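Local coordinates for protein peptidase M28 (Shewanella amazonensis SB2B, PDB 3IIB) that probably acts as a zinc-dependent dipeptidase or carboxypeptidase of family M28, built around a two-zinc site and active as a homodimer, at residues A[36-41]-A[260-265]; A[46-51]-A[233-238]; A[96-101]-A[223-228]; A[251-256]-A[298-303]. One frame throughout, in Å; residues are numbered along the deposited sequence.

Interaction 1. Residues A[36-41]-A[260-265]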
loop_
_atom_site.group_PDB
_atom_site.type_symbol
_atom_site.label_atom_id
_atom_site.label_comp_id
_atom_site.label_asym_id
_atom_site.label_seq_id
_atom_site.Cartn_x
_atom_site.Cartn_y
_atom_site.Cartn_z
ATOM N N PRO A 36 12.493 12.359 -0.261
ATOM C CA PRO A 36 11.890 12.874 -1.484
ATOM C C PRO A 36 12.547 14.178 -1.855
ATOM O O PRO A 36 12.892 14.952 -0.961
ATOM C CB PRO A 36 10.422 13.089 -1.098
ATOM C CG PRO A 36 10.423 13.185 0.358
ATOM C CD PRO A 36 11.549 12.338 0.869
ATOM N N ARG A 37 12.727 14.437 -3.147
ATOM C CA ARG A 37 13.447 15.652 -3.588
ATOM C C ARG A 37 12.784 16.231 -4.855
ATOM O O ARG A 37 13.288 16.153 -5.988
ATOM C CB ARG A 37 14.944 15.330 -3.797
ATOM C CG ARG A 37 15.158 14.088 -4.581
ATOM C CD ARG A 37 16.151 13.120 -4.026
ATOM N NE ARG A 37 16.129 11.946 -4.886
ATOM C CZ ARG A 37 15.597 10.771 -4.580
ATOM N NH1 ARG A 37 15.097 10.532 -3.373
ATOM N NH2 ARG A 37 15.570 9.825 -5.509
ATOM N N LEU A 38 11.603 16.835 -4.631
ATOM C CA LEU A 38 10.900 17.510 -5.724
ATOM C C LEU A 38 11.712 18.701 -6.177
ATOM O O LEU A 38 12.184 19.502 -5.341
ATOM C CB LEU A 38 9.562 18.007 -5.190
ATOM C CG LEU A 38 8.677 18.787 -6.154
ATOM C CD1 LEU A 38 8.318 17.941 -7.378
ATOM C CD2 LEU A 38 7.447 19.226 -5.352
ATOM N N ALA A 39 11.866 18.837 -7.491
ATOM C CA ALA A 39 12.589 19.980 -8.030
ATOM C C ALA A 39 11.951 21.258 -7.512
ATOM O O ALA A 39 10.710 21.366 -7.455
ATOM C CB ALA A 39 12.565 19.962 -9.585
ATOM N N GLY A 40 12.787 22.212 -7.137
ATOM C CA GLY A 40 12.298 23.515 -6.695
ATOM C C GLY A 40 11.957 23.578 -5.213
ATOM O O GLY A 40 11.804 24.675 -4.649
ATOM N N SER A 41 11.856 22.426 -4.561
ATOM C CA SER A 41 11.628 22.376 -3.090
ATOM C C SER A 41 12.939 22.602 -2.316
ATOM O O SER A 41 14.041 22.558 -2.892
ATOM C CB SER A 41 11.038 21.012 -2.685
ATOM O OG SER A 41 12.000 19.969 -2.775
ATOM N N SER A 260 12.729 13.715 -7.721
ATOM C CA SER A 260 11.654 12.754 -7.535
ATOM C C SER A 260 10.401 13.500 -7.240
ATOM O O SER A 260 10.425 14.727 -7.093
ATOM C CB SER A 260 11.936 11.806 -6.344
ATOM O OG SER A 260 11.848 12.425 -5.055
ATOM N N TRP A 261 9.296 12.756 -7.163
ATOM C CA TRP A 261 8.074 13.282 -6.505
ATOM C C TRP A 261 8.243 13.253 -4.972
ATOM O O TRP A 261 9.254 12.711 -4.432
ATOM C CB TRP A 261 6.802 12.596 -7.019
ATOM C CG TRP A 261 6.515 13.143 -8.400
ATOM C CD1 TRP A 261 6.870 12.579 -9.573
ATOM C CD2 TRP A 261 6.024 14.453 -8.713
ATOM N NE1 TRP A 261 6.538 13.404 -10.631
ATOM C CE2 TRP A 261 6.036 14.576 -10.126
ATOM C CE3 TRP A 261 5.580 15.538 -7.938
ATOM C CZ2 TRP A 261 5.608 15.728 -10.775
ATOM C CZ3 TRP A 261 5.143 16.682 -8.581
ATOM C CH2 TRP A 261 5.156 16.773 -9.981
ATOM N N ASP A 262 7.275 13.866 -4.298
ATOM C CA ASP A 262 7.520 14.356 -2.959
ATOM C C ASP A 262 6.915 13.540 -1.835
ATOM O O ASP A 262 7.148 13.883 -0.672
ATOM C CB ASP A 262 7.065 15.836 -2.830
ATOM C CG ASP A 262 5.681 16.094 -3.352
ATOM O OD1 ASP A 262 5.228 15.491 -4.366
ATOM O OD2 ASP A 262 4.993 16.963 -2.766
ATOM N N GLU A 263 6.111 12.524 -2.163
ATOM C CA GLU A 263 5.335 11.796 -1.131
ATOM C C GLU A 263 5.922 10.466 -0.675
ATOM O O GLU A 263 5.533 9.964 0.400
ATOM C CB GLU A 263 3.876 11.620 -1.567
ATOM C CG GLU A 263 3.216 12.963 -1.952
ATOM C CD GLU A 263 1.705 12.893 -1.889
ATOM O OE1 GLU A 263 1.150 12.170 -2.711
ATOM O OE2 GLU A 263 1.084 13.571 -1.025
ATOM N N GLY A 264 6.809 9.876 -1.485
ATOM C CA GLY A 264 7.622 8.700 -1.080
ATOM C C GLY A 264 9.034 9.139 -0.701
ATOM O O GLY A 264 9.244 10.233 -0.143
ATOM N N THR A 265 10.020 8.298 -0.997
ATOM C CA THR A 265 11.398 8.728 -0.867
ATOM C C THR A 265 12.140 8.624 -2.211
ATOM O O THR A 265 13.348 8.570 -2.234
ATOM C CB THR A 265 12.163 7.899 0.206
ATOM O OG1 THR A 265 12.149 6.515 -0.193
ATOM C CG2 THR A 265 11.530 8.072 1.588
HETATM O O HOH W 1 11.027 16.712 -9.264
#

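Interaction 2. Residues A[46-51]-A[233-238]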
loop_
_atom_site.group_PDB
_atom_site.type_symbol
_atom_site.label_atom_id
_atom_site.label_comp_id
_atom_site.label_asym_id
_atom_site.label_seq_id
_atom_site.Cartn_x
_atom_site.Cartn_y
_atom_site.Cartn_z
ATOM N N VAL A 46 19.257 20.063 -1.083
ATOM C CA VAL A 46 19.750 18.945 -0.233
ATOM C C VAL A 46 20.233 17.766 -1.062
ATOM O O VAL A 46 21.313 17.243 -0.786
ATOM C CB VAL A 46 18.722 18.524 0.852
ATOM C CG1 VAL A 46 19.210 17.329 1.689
ATOM C CG2 VAL A 46 18.351 19.780 1.761
ATOM N N ALA A 47 19.476 17.389 -2.095
ATOM C CA ALA A 47 19.847 16.269 -2.957
ATOM C C ALA A 47 21.096 16.600 -3.780
ATOM O O ALA A 47 22.015 15.774 -3.913
ATOM C CB ALA A 47 18.680 15.881 -3.861
ATOM N N VAL A 48 21.159 17.839 -4.308
ATOM C CA VAL A 48 22.339 18.259 -5.067
ATOM C C VAL A 48 23.601 18.208 -4.172
ATOM O O VAL A 48 24.648 17.694 -4.609
ATOM C CB VAL A 48 22.106 19.670 -5.735
ATOM C CG1 VAL A 48 23.432 20.299 -6.180
ATOM C CG2 VAL A 48 21.060 19.549 -6.854
ATOM N N ASP A 49 23.503 18.750 -2.954
ATOM C CA ASP A 49 24.651 18.824 -2.072
ATOM C C ASP A 49 25.055 17.382 -1.702
ATOM O O ASP A 49 26.241 17.037 -1.679
ATOM C CB ASP A 49 24.348 19.668 -0.849
ATOM C CG ASP A 49 24.292 21.158 -1.173
ATOM O OD1 ASP A 49 24.785 21.532 -2.246
ATOM O OD2 ASP A 49 23.729 21.921 -0.375
ATOM N N TRP A 50 24.056 16.525 -1.521
ATOM C CA TRP A 50 24.317 15.122 -1.170
ATOM C C TRP A 50 25.097 14.445 -2.302
ATOM O O TRP A 50 26.036 13.707 -2.044
ATOM C CB TRP A 50 23.016 14.377 -0.876
ATOM C CG TRP A 50 23.191 12.871 -0.863
ATOM C CD1 TRP A 50 23.450 12.098 0.219
ATOM C CD2 TRP A 50 23.136 11.996 -1.988
ATOM N NE1 TRP A 50 23.572 10.781 -0.157
ATOM C CE2 TRP A 50 23.357 10.689 -1.511
ATOM C CE3 TRP A 50 22.866 12.181 -3.363
ATOM C CZ2 TRP A 50 23.374 9.575 -2.356
ATOM C CZ3 TRP A 50 22.890 11.063 -4.211
ATOM C CH2 TRP A 50 23.144 9.771 -3.697
ATOM N N ALA A 51 24.689 14.710 -3.531
ATOM C CA ALA A 51 25.253 14.036 -4.718
ATOM C C ALA A 51 26.665 14.510 -4.967
ATOM O O ALA A 51 27.560 13.717 -5.210
ATOM C CB ALA A 51 24.341 14.288 -5.934
ATOM N N THR A 233 13.381 29.099 -10.014
ATOM C CA THR A 233 14.646 29.123 -9.307
ATOM C C THR A 233 15.631 28.214 -10.089
ATOM O O THR A 233 15.355 27.813 -11.252
ATOM C CB THR A 233 14.434 28.671 -7.805
ATOM O OG1 THR A 233 15.648 28.869 -7.035
ATOM C CG2 THR A 233 13.978 27.226 -7.695
ATOM N N THR A 234 16.745 27.902 -9.447
ATOM C CA THR A 234 17.839 27.120 -10.039
ATOM C C THR A 234 17.978 25.776 -9.323
ATOM O O THR A 234 18.034 25.730 -8.098
ATOM C CB THR A 234 19.165 27.882 -9.889
ATOM O OG1 THR A 234 19.023 29.185 -10.494
ATOM C CG2 THR A 234 20.317 27.116 -10.522
ATOM N N SER A 235 18.034 24.703 -10.112
ATOM C CA SER A 235 18.494 23.401 -9.648
ATOM C C SER A 235 19.763 23.140 -10.480
ATOM O O SER A 235 20.270 24.035 -11.168
ATOM C CB SER A 235 17.417 22.323 -9.868
ATOM O OG SER A 235 17.794 21.069 -9.283
ATOM N N TYR A 236 20.287 21.932 -10.408
ATOM C CA TYR A 236 21.537 21.597 -11.049
ATOM C C TYR A 236 21.574 20.156 -11.536
ATOM O O TYR A 236 21.124 19.247 -10.815
ATOM C CB TYR A 236 22.709 21.768 -10.084
ATOM C CG TYR A 236 22.869 23.193 -9.624
ATOM C CD1 TYR A 236 22.164 23.667 -8.529
ATOM C CD2 TYR A 236 23.691 24.067 -10.307
ATOM C CE1 TYR A 236 22.285 24.998 -8.142
ATOM C CE2 TYR A 236 23.815 25.370 -9.927
ATOM C CZ TYR A 236 23.100 25.827 -8.852
ATOM O OH TYR A 236 23.229 27.119 -8.450
ATOM N N ASN A 237 22.102 19.993 -12.748
ATOM C CA ASN A 237 22.628 18.701 -13.220
ATOM C C ASN A 237 23.938 18.478 -12.483
ATOM O O ASN A 237 24.791 19.378 -12.433
ATOM C CB ASN A 237 22.860 18.743 -14.733
ATOM C CG ASN A 237 21.566 18.818 -15.544
ATOM O OD1 ASN A 237 20.518 18.317 -15.127
ATOM N ND2 ASN A 237 21.659 19.408 -16.737
ATOM N N VAL A 238 24.101 17.299 -11.883
ATOM C CA VAL A 238 25.289 16.980 -11.120
ATOM C C VAL A 238 26.076 15.959 -11.906
ATOM O O VAL A 238 25.504 14.931 -12.360
ATOM C CB VAL A 238 24.921 16.442 -9.720
ATOM C CG1 VAL A 238 26.163 15.918 -8.943
ATOM C CG2 VAL A 238 24.166 17.498 -8.917
#

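Interaction 3. Residues A[96-101]-A[223-228]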
loop_
_atom_site.group_PDB
_atom_site.type_symbol
_atom_site.label_atom_id
_atom_site.label_comp_id
_atom_site.label_asym_id
_atom_site.label_seq_id
_atom_site.Cartn_x
_atom_site.Cartn_y
_atom_site.Cartn_z
ATOM N N GLY A 96 0.673 16.887 -10.066
ATOM C CA GLY A 96 1.760 17.843 -10.001
ATOM C C GLY A 96 1.486 19.091 -10.792
ATOM O O GLY A 96 1.287 19.035 -11.977
ATOM N N GLY A 97 1.500 20.221 -10.118
ATOM C CA GLY A 97 1.179 21.484 -10.737
ATOM C C GLY A 97 -0.273 21.924 -10.609
ATOM O O GLY A 97 -0.585 23.047 -11.013
ATOM N N SER A 98 -1.142 21.107 -10.005
ATOM C CA SER A 98 -2.548 21.495 -9.851
ATOM C C SER A 98 -2.664 22.806 -9.100
ATOM O O SER A 98 -1.969 23.044 -8.098
ATOM C CB SER A 98 -3.355 20.430 -9.070
ATOM O OG SER A 98 -4.717 20.813 -9.010
ATOM N N ILE A 99 -3.610 23.631 -9.516
ATOM C CA ILE A 99 -4.040 24.739 -8.711
ATOM C C ILE A 99 -4.829 24.194 -7.510
ATOM O O ILE A 99 -5.291 23.057 -7.506
ATOM C CB ILE A 99 -4.935 25.745 -9.522
ATOM C CG1 ILE A 99 -6.245 25.101 -10.005
ATOM C CG2 ILE A 99 -4.149 26.300 -10.732
ATOM C CD1 ILE A 99 -7.337 26.150 -10.408
ATOM N N ALA A 100 -4.987 25.041 -6.509
ATOM C CA ALA A 100 -5.784 24.727 -5.332
ATOM C C ALA A 100 -7.257 24.797 -5.708
ATOM O O ALA A 100 -7.636 25.517 -6.655
ATOM C CB ALA A 100 -5.485 25.738 -4.170
ATOM N N THR A 101 -8.081 24.114 -4.926
ATOM C CA THR A 101 -9.559 24.238 -5.025
ATOM C C THR A 101 -9.974 25.570 -4.449
ATOM O O THR A 101 -9.202 26.144 -3.693
ATOM C CB THR A 101 -10.237 23.110 -4.285
ATOM O OG1 THR A 101 -9.656 22.991 -2.976
ATOM C CG2 THR A 101 -10.055 21.786 -5.068
ATOM N N LEU A 223 -13.870 17.776 -2.898
ATOM C CA LEU A 223 -12.440 17.779 -3.200
ATOM C C LEU A 223 -11.800 19.067 -2.675
ATOM O O LEU A 223 -12.275 20.185 -2.945
ATOM C CB LEU A 223 -12.199 17.700 -4.706
ATOM C CG LEU A 223 -10.753 17.675 -5.207
ATOM C CD1 LEU A 223 -9.948 16.435 -4.761
ATOM C CD2 LEU A 223 -10.769 17.766 -6.753
ATOM N N GLU A 224 -10.724 18.881 -1.922
ATOM C CA GLU A 224 -9.982 19.984 -1.342
ATOM C C GLU A 224 -8.539 19.743 -1.665
ATOM O O GLU A 224 -8.026 18.670 -1.338
ATOM C CB GLU A 224 -10.160 20.026 0.172
ATOM C CG GLU A 224 -9.418 21.182 0.798
ATOM C CD GLU A 224 -9.690 21.363 2.269
ATOM O OE1 GLU A 224 -10.384 20.515 2.881
ATOM O OE2 GLU A 224 -9.214 22.400 2.788
ATOM N N LEU A 225 -7.917 20.727 -2.334
ATOM C CA LEU A 225 -6.504 20.701 -2.657
ATOM C C LEU A 225 -5.878 22.023 -2.302
ATOM O O LEU A 225 -6.372 23.094 -2.675
ATOM C CB LEU A 225 -6.237 20.418 -4.132
ATOM C CG LEU A 225 -6.794 19.118 -4.707
ATOM C CD1 LEU A 225 -6.611 19.134 -6.241
ATOM C CD2 LEU A 225 -6.177 17.841 -4.060
ATOM N N GLY A 226 -4.796 21.938 -1.548
ATOM C CA GLY A 226 -4.022 23.111 -1.210
ATOM C C GLY A 226 -2.791 22.943 -2.090
ATOM O O GLY A 226 -2.283 21.832 -2.296
ATOM N N SER A 227 -2.349 24.027 -2.650
ATOM C CA SER A 227 -1.108 24.043 -3.403
ATOM C C SER A 227 -0.752 25.502 -3.576
ATOM O O SER A 227 -1.610 26.375 -3.374
ATOM C CB SER A 227 -1.284 23.384 -4.777
ATOM O OG SER A 227 -2.005 24.244 -5.662
ATOM N N GLU A 228 0.503 25.754 -3.946
ATOM C CA GLU A 228 1.021 27.110 -4.143
ATOM C C GLU A 228 2.095 27.075 -5.237
ATOM O O GLU A 228 2.895 26.144 -5.315
ATOM C CB GLU A 228 1.638 27.631 -2.845
ATOM C CG GLU A 228 2.170 29.075 -2.907
ATOM C CD GLU A 228 3.246 29.393 -1.858
ATOM O OE1 GLU A 228 3.914 28.465 -1.316
ATOM O OE2 GLU A 228 3.438 30.600 -1.606
#

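Interaction 4. Residues A[251-256]-A[298-303]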
loop_
_atom_site.group_PDB
_atom_site.type_symbol
_atom_site.label_atom_id
_atom_site.label_comp_id
_atom_site.label_asym_id
_atom_site.label_seq_id
_atom_site.Cartn_x
_atom_site.Cartn_y
_atom_site.Cartn_z
ATOM N N ILE A 251 33.096 11.142 -25.002
ATOM C CA ILE A 251 32.316 10.929 -23.793
ATOM C C ILE A 251 31.333 9.776 -23.949
ATOM O O ILE A 251 30.582 9.726 -24.917
ATOM C CB ILE A 251 31.497 12.176 -23.452
ATOM C CG1 ILE A 251 32.426 13.346 -23.116
ATOM C CG2 ILE A 251 30.550 11.894 -22.296
ATOM C CD1 ILE A 251 31.924 14.641 -23.674
ATOM N N VAL A 252 31.354 8.864 -22.992
ATOM C CA VAL A 252 30.290 7.882 -22.809
ATOM C C VAL A 252 29.487 8.408 -21.632
ATOM O O VAL A 252 30.016 8.569 -20.510
ATOM C CB VAL A 252 30.847 6.506 -22.485
ATOM C CG1 VAL A 252 29.719 5.542 -22.054
ATOM C CG2 VAL A 252 31.661 5.980 -23.708
ATOM N N LEU A 253 28.222 8.712 -21.864
ATOM C CA LEU A 253 27.359 9.303 -20.856
ATOM C C LEU A 253 26.425 8.230 -20.302
ATOM O O LEU A 253 25.683 7.591 -21.058
ATOM C CB LEU A 253 26.539 10.428 -21.489
ATOM C CG LEU A 253 25.722 11.380 -20.605
ATOM C CD1 LEU A 253 25.258 12.583 -21.409
ATOM C CD2 LEU A 253 24.542 10.705 -19.979
ATOM N N ILE A 254 26.443 8.056 -18.992
ATOM C CA ILE A 254 25.480 7.173 -18.344
ATOM C C ILE A 254 24.777 8.017 -17.287
ATOM O O ILE A 254 25.411 8.732 -16.484
ATOM C CB ILE A 254 26.142 5.869 -17.782
ATOM C CG1 ILE A 254 27.265 6.194 -16.784
ATOM C CG2 ILE A 254 26.603 4.883 -18.971
ATOM C CD1 ILE A 254 27.864 4.903 -16.121
ATOM N N GLY A 255 23.460 7.999 -17.362
ATOM C CA GLY A 255 22.672 8.947 -16.594
ATOM C C GLY A 255 21.554 8.354 -15.763
ATOM O O GLY A 255 21.171 7.179 -15.893
ATOM N N ALA A 256 20.990 9.228 -14.940
ATOM C CA ALA A 256 19.779 8.969 -14.167
ATOM C C ALA A 256 19.234 10.341 -13.836
ATOM O O ALA A 256 19.928 11.354 -14.075
ATOM C CB ALA A 256 20.113 8.182 -12.849
ATOM N N VAL A 298 25.842 11.535 -15.396
ATOM C CA VAL A 298 25.035 12.743 -15.296
ATOM C C VAL A 298 23.795 12.423 -14.487
ATOM O O VAL A 298 23.027 11.515 -14.855
ATOM C CB VAL A 298 24.626 13.345 -16.677
ATOM C CG1 VAL A 298 23.852 14.620 -16.470
ATOM C CG2 VAL A 298 25.843 13.544 -17.521
ATOM N N LEU A 299 23.609 13.168 -13.394
ATOM C CA LEU A 299 22.462 13.012 -12.545
ATOM C C LEU A 299 21.581 14.221 -12.797
ATOM O O LEU A 299 21.879 15.327 -12.346
ATOM C CB LEU A 299 22.863 12.871 -11.072
ATOM C CG LEU A 299 23.898 11.815 -10.734
ATOM C CD1 LEU A 299 24.181 11.748 -9.212
ATOM C CD2 LEU A 299 23.373 10.462 -11.227
ATOM N N TYR A 300 20.557 14.013 -13.613
ATOM C CA TYR A 300 19.800 15.119 -14.167
ATOM C C TYR A 300 18.818 15.685 -13.181
ATOM O O TYR A 300 18.194 14.965 -12.405
ATOM C CB TYR A 300 19.021 14.697 -15.444
ATOM C CG TYR A 300 19.863 14.386 -16.668
ATOM C CD1 TYR A 300 20.273 15.394 -17.494
ATOM C CD2 TYR A 300 20.206 13.088 -17.009
ATOM C CE1 TYR A 300 21.017 15.139 -18.654
ATOM C CE2 TYR A 300 20.970 12.822 -18.139
ATOM C CZ TYR A 300 21.342 13.844 -18.967
ATOM O OH TYR A 300 22.055 13.579 -20.114
ATOM N N ALA A 301 18.669 17.002 -13.264
ATOM C CA ALA A 301 17.674 17.766 -12.544
ATOM C C ALA A 301 16.319 17.738 -13.237
ATOM O O ALA A 301 16.213 17.766 -14.468
ATOM C CB ALA A 301 18.134 19.283 -12.409
ATOM N N ALA A 302 15.282 17.755 -12.404
ATOM C CA ALA A 302 13.948 18.146 -12.796
ATOM C C ALA A 302 13.416 17.323 -13.968
ATOM O O ALA A 302 12.717 17.828 -14.825
ATOM C CB ALA A 302 13.897 19.667 -13.065
ATOM N N GLU A 303 13.736 16.037 -13.982
ATOM C CA GLU A 303 13.162 15.142 -15.000
ATOM C C GLU A 303 11.642 15.070 -14.886
ATOM O O GLU A 303 10.953 15.047 -15.889
ATOM C CB GLU A 303 13.799 13.748 -14.918
ATOM C CG GLU A 303 13.320 12.796 -16.009
ATOM C CD GLU A 303 12.018 12.080 -15.684
ATOM O OE1 GLU A 303 11.604 12.107 -14.511
ATOM O OE2 GLU A 303 11.423 11.469 -16.595
#

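Interaction 1. Residues A[36-41]-A[260-265]
S260 OG is the knot between the loops 36-41 and 260-265: it accepts the backbone N-H of R37 along an almost straight line (R37 N to S260 OG 2.9 Å, 173° at the hydrogen) and donates to the carbonyl of its own neighbour, S260 OG to W261 O 2.7 Å. With chi1 at 71° the hydroxyl sits between S260 N and the carbonyl carbon, where it can serve both. A backbone bond accompanies it, S260 N donating its N-H to R37 O (3.0 Å) from well above the carbonyl plane. The R37 chain, kinked at chi2, lays one guanidinium face over S260 OG and points NH1, in the plane of the group, at T265 O (2.9 Å). G35 O accepts from NH1 as well, L258 O from NE and G266 O from NH2, so backbone carbonyls fix the orientation of this buried group. P36 sets its ring against the carbonyls of D262 and G264, CG 3.2 Å from G264 O. L38 CD1 meets the W261 ring at CZ3 (3.6 Å) obliquely, while a water bridges A39 N and S260 O. W261 continues to the metal site, its ring edge-to-face with H402 and its NE1 weakly bonded to E304, both zinc ligands. Through W261 the loop pair contributes to the second shell of the two-zinc centre characteristic of M28 peptidases.

Interaction 2. Residues A[46-51]-A[233-238]
V48 and A51, one helical turn apart, press on V238 of the strand 233-238, and this end of the contact is its tight part. The two methyls of V238 divide the work: CG1 faces the methyl of A51 (V238 CG1 to A51 CB 3.9 Å), and CG2 faces the nearer branch of V48 (V238 CG2 to V48 CG1 4.0 Å). In V238 the first torsion of 173° sets CG1 anti to the backbone N and leaves CG2 beside that nitrogen, which spreads the fork under both helical residues. V48 and V238 meet at a slant. I52 and L55, further along helix 42-57, also lie on V238, so the helix covers this valine with four residues.

Toward the start of the strand the packing thins. V48 CG2 lies 4.0 Å from Y236 O, two residues before V238, and V48 CG1 stands 4.2 Å from Y236 CB. The tyrosine ring, only partly buried, receives V48 CG1 obliquely and has K65 as a cation-pi partner. S235 touches V48 CG2 at the margin and spends its hydroxyl on D44, at the start of the same helix.

The axes of the two short segments run 9.0 Å apart at 27°, helix and strand heading nearly the same way. Everything that joins the two segments directly is van der Waals contact between methyl groups, a tyrosine CB, a peptide carbonyl and, at the margin, the S235 hydroxyl; the interface is therefore largely apolar helix-on-sheet packing, held by shape and burial, while the S235 hydroxyl bonds D44, outside the two segments.

Interaction 3. Residues A[96-101]-A[223-228]
L223, at the start of the strand segment, meets T101 through its carbonyl, with T101 CG2 lying 3.5 Å from L223 O. E224 turns its chain away from the loop, yet its CA passes close to the threonine hydroxyl. At L225 loop and strand lock: L225 N donates almost straight to T101 OG1 (2.9 Å, 172°), and T101 N returns a bond to L225 O (3.0 Å). A chi1 of 49° on T101 places OG1 between its own backbone N and carbonyl carbon, so that hydroxyl and amide of one residue grip both polar atoms of L225, the side chain standing in for a strand carbonyl. L225 CD1 meanwhile reaches S98 OG at 3.8 Å, and A100 CB is pressed on L225 O at 3.2 Å. G226 adds little beyond its CA near A100 CB. S227 then ties the far end, its OG donating to S98 O at 2.7 Å from slightly off the carbonyl plane; W73 NE1 is a second donor to that oxygen. S98 OG folds back onto I99 O (2.8 Å) and also accepts from A198 N, which probably steadies the loop here. The loop 96-101 leads from strand 88-94 to strand 106-113 and crosses strand 220-242, the touching parts heading 123° apart; that strand pairs here with strand 62-84 through E224 and G226, and L223 and L225 also pack on strands 88-94 and 198-201.

Interaction 4. Residues A[251-256]-A[298-303]
Three backbone hydrogen bonds of a parallel pairing join strands 251-256 and 298-300. V298 N donates to I254 O (3.0 Å), A256 N to V298 O (3.1 Å), and Y300 N to A256 O (2.8 Å, 173° at the hydrogen), the last lying in the carbonyl plane. V298 thus uses both its N-H and its C=O, bridging the residues that flank G255. Weaker CA-H...O contacts fill in between: G255 CA approaches V298 O, and L299 CA approaches A256 O at 3.4 Å.

Side-chain packing occupies both faces of the sheet. On the face of V298, L253 CG meets V298 CG2 at 3.8 Å, and the Y300 ring folds back along the strand with V298 CG1 over its centre. Y300 has chi1 at -69°, which puts CG beside its backbone N and lets the ring extend toward L253; Y300 OH ends 3.6 Å from L253 CD1. The absence of a side chain at G255 leaves room for this ring. On the other face A256 CB and L299 CD2 touch loosely at 4.3 Å, against V274 of helix 267-285.

Just beyond the paired strands come H257, a zinc ligand here, and E303, a zinc-binding residue of this protein although no zinc is bound to it in this chain. Main-chain bonds set the register of this buried beta-alpha-beta strand pair, and the side chains add van der Waals packing.

In the fold
Interactions 2 and 3 both draw on the long strand 220-242, their centres about 26 Å apart, and interaction 4 lies in the same mixed sheet. There strand 293-300 stands between 220-242 and 247-257, so V238 O to L299 N (2.8 Å) probably hydrogen-bonds interactions 2 and 4 together. Interaction 1 touches all three: R37 packs on A47, W261 on G96 and A39 on A302. Along the chain its segments bracket those of interactions 2 and 3 and alternate with those of interaction 4. The N-terminal loop 36-41 is thereby fastened to the loop 260-265 beside the two-zinc site, while interaction 3 lies farther out, its centre about 31 Å from that of interaction 4.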